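Local coordinates for regulating synaptic membrane exocytosis protein 2 (Rattus norvegicus, PDB 2BWQ), which probably acts as a Rab3-interacting scaffold in regulated neurotransmitter release at synaptic membranes, here represented by its first C2 domain, at residues V43-L48 against R87-T92; G108-E113 against H124-Q129. One frame throughout, in Å; residues are numbered along the deposited sequence.

Interaction 1: residues V43-L48 against R87-T92; sequences VKIYFL and RMLEIT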
loop_
_atom_site.group_PDB
_atom_site.type_symbol
_atom_site.label_atom_id
_atom_site.label_comp_id
_atom_site.label_asym_id
_atom_site.label_seq_id
_atom_site.Cartn_x
_atom_site.Cartn_y
_atom_site.Cartn_z
ATOM N N VAL A 43 4.240 2.783 -4.982
ATOM C CA VAL A 43 2.992 2.173 -4.534
ATOM C C VAL A 43 1.827 3.086 -4.823
ATOM O O VAL A 43 1.930 4.278 -4.644
ATOM C CB VAL A 43 3.047 1.908 -3.019
ATOM C CG1 VAL A 43 1.723 1.346 -2.514
ATOM C CG2 VAL A 43 4.097 0.838 -2.709
ATOM N N LYS A 44 0.746 2.511 -5.334
ATOM C CA LYS A 44 -0.549 3.188 -5.540
ATOM C C LYS A 44 -1.565 2.575 -4.606
ATOM O O LYS A 44 -1.572 1.346 -4.399
ATOM C CB LYS A 44 -0.998 2.977 -6.989
ATOM C CG LYS A 44 -2.266 3.702 -7.324
ATOM C CD LYS A 44 -2.452 3.781 -8.867
ATOM C CE LYS A 44 -2.651 2.393 -9.478
ATOM N NZ LYS A 44 -2.834 2.457 -10.966
ATOM N N ILE A 45 -2.374 3.448 -4.012
ATOM C CA ILE A 45 -3.441 2.958 -3.148
ATOM C C ILE A 45 -4.756 3.549 -3.563
ATOM O O ILE A 45 -4.849 4.785 -3.746
ATOM C CB ILE A 45 -3.180 3.235 -1.696
ATOM C CG1 ILE A 45 -1.826 2.632 -1.294
ATOM C CG2 ILE A 45 -4.316 2.629 -0.837
ATOM C CD1 ILE A 45 -1.410 2.484 0.255
ATOM N N TYR A 46 -5.765 2.722 -3.738
ATOM C CA TYR A 46 -7.167 3.148 -3.858
ATOM C C TYR A 46 -7.919 2.651 -2.660
ATOM O O TYR A 46 -7.855 1.482 -2.226
ATOM C CB TYR A 46 -7.842 2.589 -5.093
ATOM C CG TYR A 46 -7.616 3.330 -6.369
ATOM C CD1 TYR A 46 -8.267 4.523 -6.598
ATOM C CD2 TYR A 46 -6.763 2.847 -7.365
ATOM C CE1 TYR A 46 -8.094 5.208 -7.775
ATOM C CE2 TYR A 46 -6.589 3.557 -8.565
ATOM C CZ TYR A 46 -7.251 4.718 -8.729
ATOM O OH TYR A 46 -7.079 5.405 -9.941
ATOM N N PHE A 47 -8.674 3.564 -2.050
ATOM C CA PHE A 47 -9.631 3.242 -1.002
ATOM C C PHE A 47 -10.954 3.081 -1.700
ATOM O O PHE A 47 -11.542 4.074 -2.149
ATOM C CB PHE A 47 -9.687 4.416 0.008
ATOM C CG PHE A 47 -10.516 4.159 1.172
ATOM C CD1 PHE A 47 -10.384 2.969 1.899
ATOM C CD2 PHE A 47 -11.420 5.150 1.601
ATOM C CE1 PHE A 47 -11.098 2.748 3.017
ATOM C CE2 PHE A 47 -12.181 4.947 2.753
ATOM C CZ PHE A 47 -12.001 3.725 3.461
ATOM N N LEU A 48 -11.375 1.853 -1.825
ATOM C CA LEU A 48 -12.585 1.519 -2.655
ATOM C C LEU A 48 -13.777 1.234 -1.788
ATOM O O LEU A 48 -13.645 0.870 -0.632
ATOM C CB LEU A 48 -12.280 0.298 -3.494
ATOM C CG LEU A 48 -11.130 0.509 -4.471
ATOM C CD1 LEU A 48 -10.814 -0.790 -5.153
ATOM C CD2 LEU A 48 -11.461 1.602 -5.514
ATOM N N ARG A 87 -15.668 -1.391 2.575
ATOM C CA ARG A 87 -14.463 -0.617 2.139
ATOM C C ARG A 87 -13.275 -1.558 2.125
ATOM O O ARG A 87 -13.179 -2.496 2.953
ATOM C CB ARG A 87 -14.105 0.526 3.135
ATOM C CG ARG A 87 -15.219 1.546 3.247
ATOM C CD ARG A 87 -15.326 2.286 1.955
ATOM N NE ARG A 87 -16.116 3.492 2.100
ATOM C CZ ARG A 87 -17.391 3.513 1.793
ATOM N NH1 ARG A 87 -17.990 2.403 1.326
ATOM N NH2 ARG A 87 -18.095 4.634 1.951
ATOM N N MET A 88 -12.378 -1.291 1.190
ATOM C CA MET A 88 -11.122 -2.023 1.099
ATOM C C MET A 88 -10.031 -1.161 0.545
ATOM O O MET A 88 -10.299 -0.191 -0.173
ATOM C CB MET A 88 -11.254 -3.284 0.239
ATOM C CG MET A 88 -11.544 -3.015 -1.189
ATOM S SD MET A 88 -12.115 -4.552 -1.959
ATOM C CE MET A 88 -12.228 -3.979 -3.685
ATOM N N LEU A 89 -8.803 -1.481 0.898
ATOM C CA LEU A 89 -7.649 -0.799 0.346
ATOM C C LEU A 89 -6.990 -1.647 -0.698
ATOM O O LEU A 89 -6.585 -2.780 -0.424
ATOM C CB LEU A 89 -6.607 -0.551 1.473
ATOM C CG LEU A 89 -7.034 0.471 2.510
ATOM C CD1 LEU A 89 -6.093 0.336 3.734
ATOM C CD2 LEU A 89 -6.914 1.898 1.987
ATOM N N GLU A 90 -6.940 -1.145 -1.936
ATOM C CA GLU A 90 -6.236 -1.826 -3.030
ATOM C C GLU A 90 -4.864 -1.200 -3.168
ATOM O O GLU A 90 -4.709 -0.037 -3.545
ATOM C CB GLU A 90 -7.043 -1.660 -4.334
ATOM C CG GLU A 90 -6.342 -2.283 -5.544
ATOM C CD GLU A 90 -6.787 -1.599 -6.809
ATOM O OE1 GLU A 90 -7.853 -1.932 -7.285
ATOM O OE2 GLU A 90 -6.007 -0.776 -7.357
ATOM N N ILE A 91 -3.863 -1.966 -2.779
ATOM C CA ILE A 91 -2.463 -1.510 -2.712
ATOM C C ILE A 91 -1.672 -2.231 -3.772
ATOM O O ILE A 91 -1.628 -3.446 -3.776
ATOM C CB ILE A 91 -1.905 -1.795 -1.298
ATOM C CG1 ILE A 91 -2.788 -1.061 -0.279
ATOM C CG2 ILE A 91 -0.418 -1.368 -1.223
ATOM C CD1 ILE A 91 -2.574 -1.631 1.206
ATOM N N THR A 92 -1.114 -1.488 -4.714
ATOM C CA THR A 92 -0.376 -2.090 -5.836
ATOM C C THR A 92 0.991 -1.502 -5.922
ATOM O O THR A 92 1.197 -0.306 -5.680
ATOM C CB THR A 92 -1.148 -1.950 -7.178
ATOM O OG1 THR A 92 -1.455 -0.570 -7.431
ATOM C CG2 THR A 92 -2.432 -2.766 -7.111
#
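Tyr46 and Glu90 sit at the middle of an antiparallel strand pair, 43-48 with 88-92, in one of the two four-stranded sheets of the C2 beta-sandwich. Six backbone hydrogen bonds join the strands through the hydrogen-bonded pairs Lys44-Thr92, Tyr46-Glu90 and Leu48-Met88; Glu90 N to Tyr46 O measures 2.8 Å. CA-H...O contacts, such as Ile45 CA to Glu90 O at 3.3 Å, fill in between them.

The non-hydrogen-bonded pairs Ile45-Ile91 and Phe47-Leu89 face the other sheet, where the Phe47 ring meets that of Tyr76 and Val22 touches Ile45 and Leu89. Ile45 CD1 lies alongside Ile91 CG1 at 3.8 Å, and Leu89 CD2 reaches Phe47 CD1 at 3.6 Å. A chi1 of -174° sets Phe47 CG opposite its own N, leaning the ring along the strand, and CE1 meets Arg87 CB at 3.7 Å. With an alanine at Phe47, Leu89 CD2 and the Arg87 methylenes would probably lose their aromatic partner and a gap would open beside Tyr76.

On the opposite surface Leu48 CD1 touches Met88 CE at 3.8 Å. Thr92 OG1 is hydrogen-bonded to Trp94. The carboxylate of Glu90, its plane turned 76° from the Tyr46 ring, brings OE2 to the ring edge, 3.7 Å from CD2.

Interaction 2: residues G108-E113 against H124-Q129; sequences GEILIE and HWYKLQ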
loop_
_atom_site.group_PDB
_atom_site.type_symbol
_atom_site.label_atom_id
_atom_site.label_comp_id
_atom_site.label_asym_id
_atom_site.label_seq_id
_atom_site.Cartn_x
_atom_site.Cartn_y
_atom_site.Cartn_z
ATOM N N GLY A 108 2.672 -6.471 -8.083
ATOM C CA GLY A 108 1.860 -7.196 -7.124
ATOM C C GLY A 108 0.865 -6.332 -6.392
ATOM O O GLY A 108 0.921 -5.112 -6.461
ATOM N N GLU A 109 -0.085 -7.015 -5.760
ATOM C CA GLU A 109 -1.219 -6.354 -5.135
ATOM C C GLU A 109 -1.416 -6.914 -3.746
ATOM O O GLU A 109 -1.244 -8.129 -3.523
ATOM C CB GLU A 109 -2.514 -6.623 -5.992
ATOM C CG GLU A 109 -3.795 -6.040 -5.347
ATOM C CD GLU A 109 -4.963 -6.078 -6.237
ATOM O OE1 GLU A 109 -4.764 -6.108 -7.430
ATOM O OE2 GLU A 109 -6.053 -6.063 -5.686
ATOM N N ILE A 110 -1.775 -6.044 -2.825
ATOM C CA ILE A 110 -2.276 -6.439 -1.512
ATOM C C ILE A 110 -3.658 -5.787 -1.378
ATOM O O ILE A 110 -3.817 -4.593 -1.597
ATOM C CB ILE A 110 -1.315 -5.870 -0.438
ATOM C CG1 ILE A 110 0.058 -6.543 -0.565
ATOM C CG2 ILE A 110 -1.898 -5.992 0.992
ATOM C CD1 ILE A 110 1.158 -5.619 -0.089
ATOM N N LEU A 111 -4.672 -6.546 -1.065
ATOM C CA LEU A 111 -6.076 -6.048 -1.001
ATOM C C LEU A 111 -6.541 -6.257 0.434
ATOM O O LEU A 111 -6.665 -7.428 0.867
ATOM C CB LEU A 111 -6.972 -6.805 -2.007
ATOM C CG LEU A 111 -8.358 -6.264 -2.163
ATOM C CD1 LEU A 111 -8.344 -4.824 -2.730
ATOM C CD2 LEU A 111 -9.096 -7.211 -3.150
ATOM N N ILE A 112 -6.770 -5.176 1.164
ATOM C CA ILE A 112 -7.076 -5.304 2.604
ATOM C C ILE A 112 -8.505 -4.887 2.827
ATOM O O ILE A 112 -8.851 -3.716 2.666
ATOM C CB ILE A 112 -6.104 -4.431 3.431
ATOM C CG1 ILE A 112 -4.663 -4.913 3.259
ATOM C CG2 ILE A 112 -6.513 -4.450 4.951
ATOM C CD1 ILE A 112 -3.663 -4.047 4.006
ATOM N N GLU A 113 -9.348 -5.804 3.208
ATOM C CA GLU A 113 -10.731 -5.508 3.633
ATOM C C GLU A 113 -10.713 -4.758 4.964
ATOM O O GLU A 113 -10.078 -5.257 5.924
ATOM C CB GLU A 113 -11.556 -6.804 3.782
ATOM C CG GLU A 113 -11.790 -7.470 2.426
ATOM C CD GLU A 113 -12.873 -6.820 1.635
ATOM O OE1 GLU A 113 -13.537 -5.862 2.056
ATOM O OE2 GLU A 113 -13.054 -7.297 0.501
ATOM N N HIS A 124 3.177 -3.799 9.768
ATOM C CA HIS A 124 3.131 -5.217 9.474
ATOM C C HIS A 124 3.588 -5.438 8.045
ATOM O O HIS A 124 3.380 -4.587 7.188
ATOM C CB HIS A 124 1.677 -5.704 9.635
ATOM C CG HIS A 124 1.227 -5.728 11.055
ATOM N ND1 HIS A 124 0.311 -4.892 11.651
ATOM C CD2 HIS A 124 1.669 -6.552 12.024
ATOM C CE1 HIS A 124 0.197 -5.216 12.939
ATOM N NE2 HIS A 124 1.029 -6.198 13.180
ATOM N N TRP A 125 4.148 -6.632 7.813
ATOM C CA TRP A 125 4.568 -7.024 6.460
ATOM C C TRP A 125 3.451 -7.783 5.752
ATOM O O TRP A 125 2.755 -8.632 6.360
ATOM C CB TRP A 125 5.792 -7.959 6.546
ATOM C CG TRP A 125 7.068 -7.232 6.928
ATOM C CD1 TRP A 125 7.722 -7.254 8.140
ATOM C CD2 TRP A 125 7.830 -6.371 6.089
ATOM N NE1 TRP A 125 8.859 -6.482 8.079
ATOM C CE2 TRP A 125 8.934 -5.912 6.832
ATOM C CE3 TRP A 125 7.704 -5.961 4.762
ATOM C CZ2 TRP A 125 9.925 -5.067 6.276
ATOM C CZ3 TRP A 125 8.701 -5.113 4.204
ATOM C CH2 TRP A 125 9.747 -4.652 4.977
ATOM N N TYR A 126 3.251 -7.502 4.461
ATOM C CA TYR A 126 2.278 -8.171 3.608
ATOM C C TYR A 126 2.974 -8.704 2.351
ATOM O O TYR A 126 3.701 -7.960 1.685
ATOM C CB TYR A 126 1.145 -7.171 3.193
ATOM C CG TYR A 126 0.345 -6.635 4.373
ATOM C CD1 TYR A 126 0.800 -5.549 5.121
ATOM C CD2 TYR A 126 -0.843 -7.246 4.726
ATOM C CE1 TYR A 126 0.075 -5.089 6.206
ATOM C CE2 TYR A 126 -1.607 -6.752 5.810
ATOM C CZ TYR A 126 -1.126 -5.673 6.529
ATOM O OH TYR A 126 -1.867 -5.167 7.595
ATOM N N LYS A 127 2.598 -9.928 1.990
ATOM C CA LYS A 127 3.173 -10.518 0.770
ATOM C C LYS A 127 2.509 -9.928 -0.442
ATOM O O LYS A 127 1.304 -9.844 -0.535
ATOM C CB LYS A 127 3.004 -12.030 0.818
ATOM C CG LYS A 127 4.076 -12.641 1.769
ATOM C CD LYS A 127 4.008 -14.143 1.976
ATOM C CE LYS A 127 4.909 -14.528 3.166
ATOM N NZ LYS A 127 5.033 -16.025 3.344
ATOM N N LEU A 128 3.327 -9.497 -1.400
ATOM C CA LEU A 128 2.798 -9.046 -2.714
ATOM C C LEU A 128 2.353 -10.227 -3.560
ATOM O O LEU A 128 2.997 -11.283 -3.561
ATOM C CB LEU A 128 3.903 -8.318 -3.467
ATOM C CG LEU A 128 4.240 -6.931 -2.914
ATOM C CD1 LEU A 128 5.610 -6.491 -3.322
ATOM C CD2 LEU A 128 3.132 -5.926 -3.286
ATOM N N GLN A 129 1.225 -10.078 -4.237
ATOM C CA GLN A 129 0.596 -11.207 -4.974
ATOM C C GLN A 129 0.521 -10.754 -6.402
ATOM O O GLN A 129 -0.150 -9.769 -6.662
ATOM C CB GLN A 129 -0.832 -11.530 -4.479
ATOM C CG GLN A 129 -1.000 -11.971 -3.024
ATOM C CD GLN A 129 -0.644 -13.432 -2.818
ATOM O OE1 GLN A 129 -1.494 -14.225 -2.412
ATOM N NE2 GLN A 129 0.612 -13.797 -3.104
ATOM O OXT GLN A 129 1.110 -11.383 -7.325
#
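Ile110 lies across Tyr126, nearly perpendicular to it, at the centre of an apolar cluster. Ile110 CD1 reaches Tyr126 CB at 3.6 Å and also Leu128 CD2 at 3.8 Å, a position that follows from CG1 standing anti to the carbonyl carbon (chi1 -66°), which carries CD1 across to 124-129. Two residues further along the strand, on the same face, Ile112 places CD1 over one face of the Tyr126 ring, 4.2 Å from the centroid and 24° off the normal, a CH-pi contact offset toward the rim at CE2 and CZ.

These side chains bridge the two sheets of the C2 beta-sandwich: strand 105-113 is an outermost strand of one and strand 123-127 of the other, so the packing closes one side of the sandwich. Leu7 and Ile9 of strand 6-14 join it from the sheet of Tyr126.

Polar contacts come from the chain end. Glu109 N donates to Gln129 O of the C-terminal carboxylate at 2.9 Å, and Gln129 N returns a longer bond of 3.2 Å to Glu109 O; each donor stands above its acceptor's carbonyl plane. Gly108 CA lies 3.3 Å from Gln129 O, where a CB would clash with Leu128 CB and, at phi 132°, the preceding carbonyl.

In the fold
Two ways of holding a beta-sandwich together are combined here. Interaction 1 is pairing within a sheet, whereas interaction 2 runs largely between sheets, and their centres lie about 10 Å apart. Strand 88-95 connects the two: it belongs to interaction 1 and is the sheet neighbour of 105-113 in interaction 2. Probable hydrogen bonds make that seam, with Ile91 O to Ile110 N at 2.8 Å and Leu89 N to Ile112 O at 2.9 Å. Ile91 and Leu89 of interaction 1 are thus tied to the very residues whose side chains meet Tyr126 in interaction 2. In sequence, both segments of interaction 1 precede both of interaction 2.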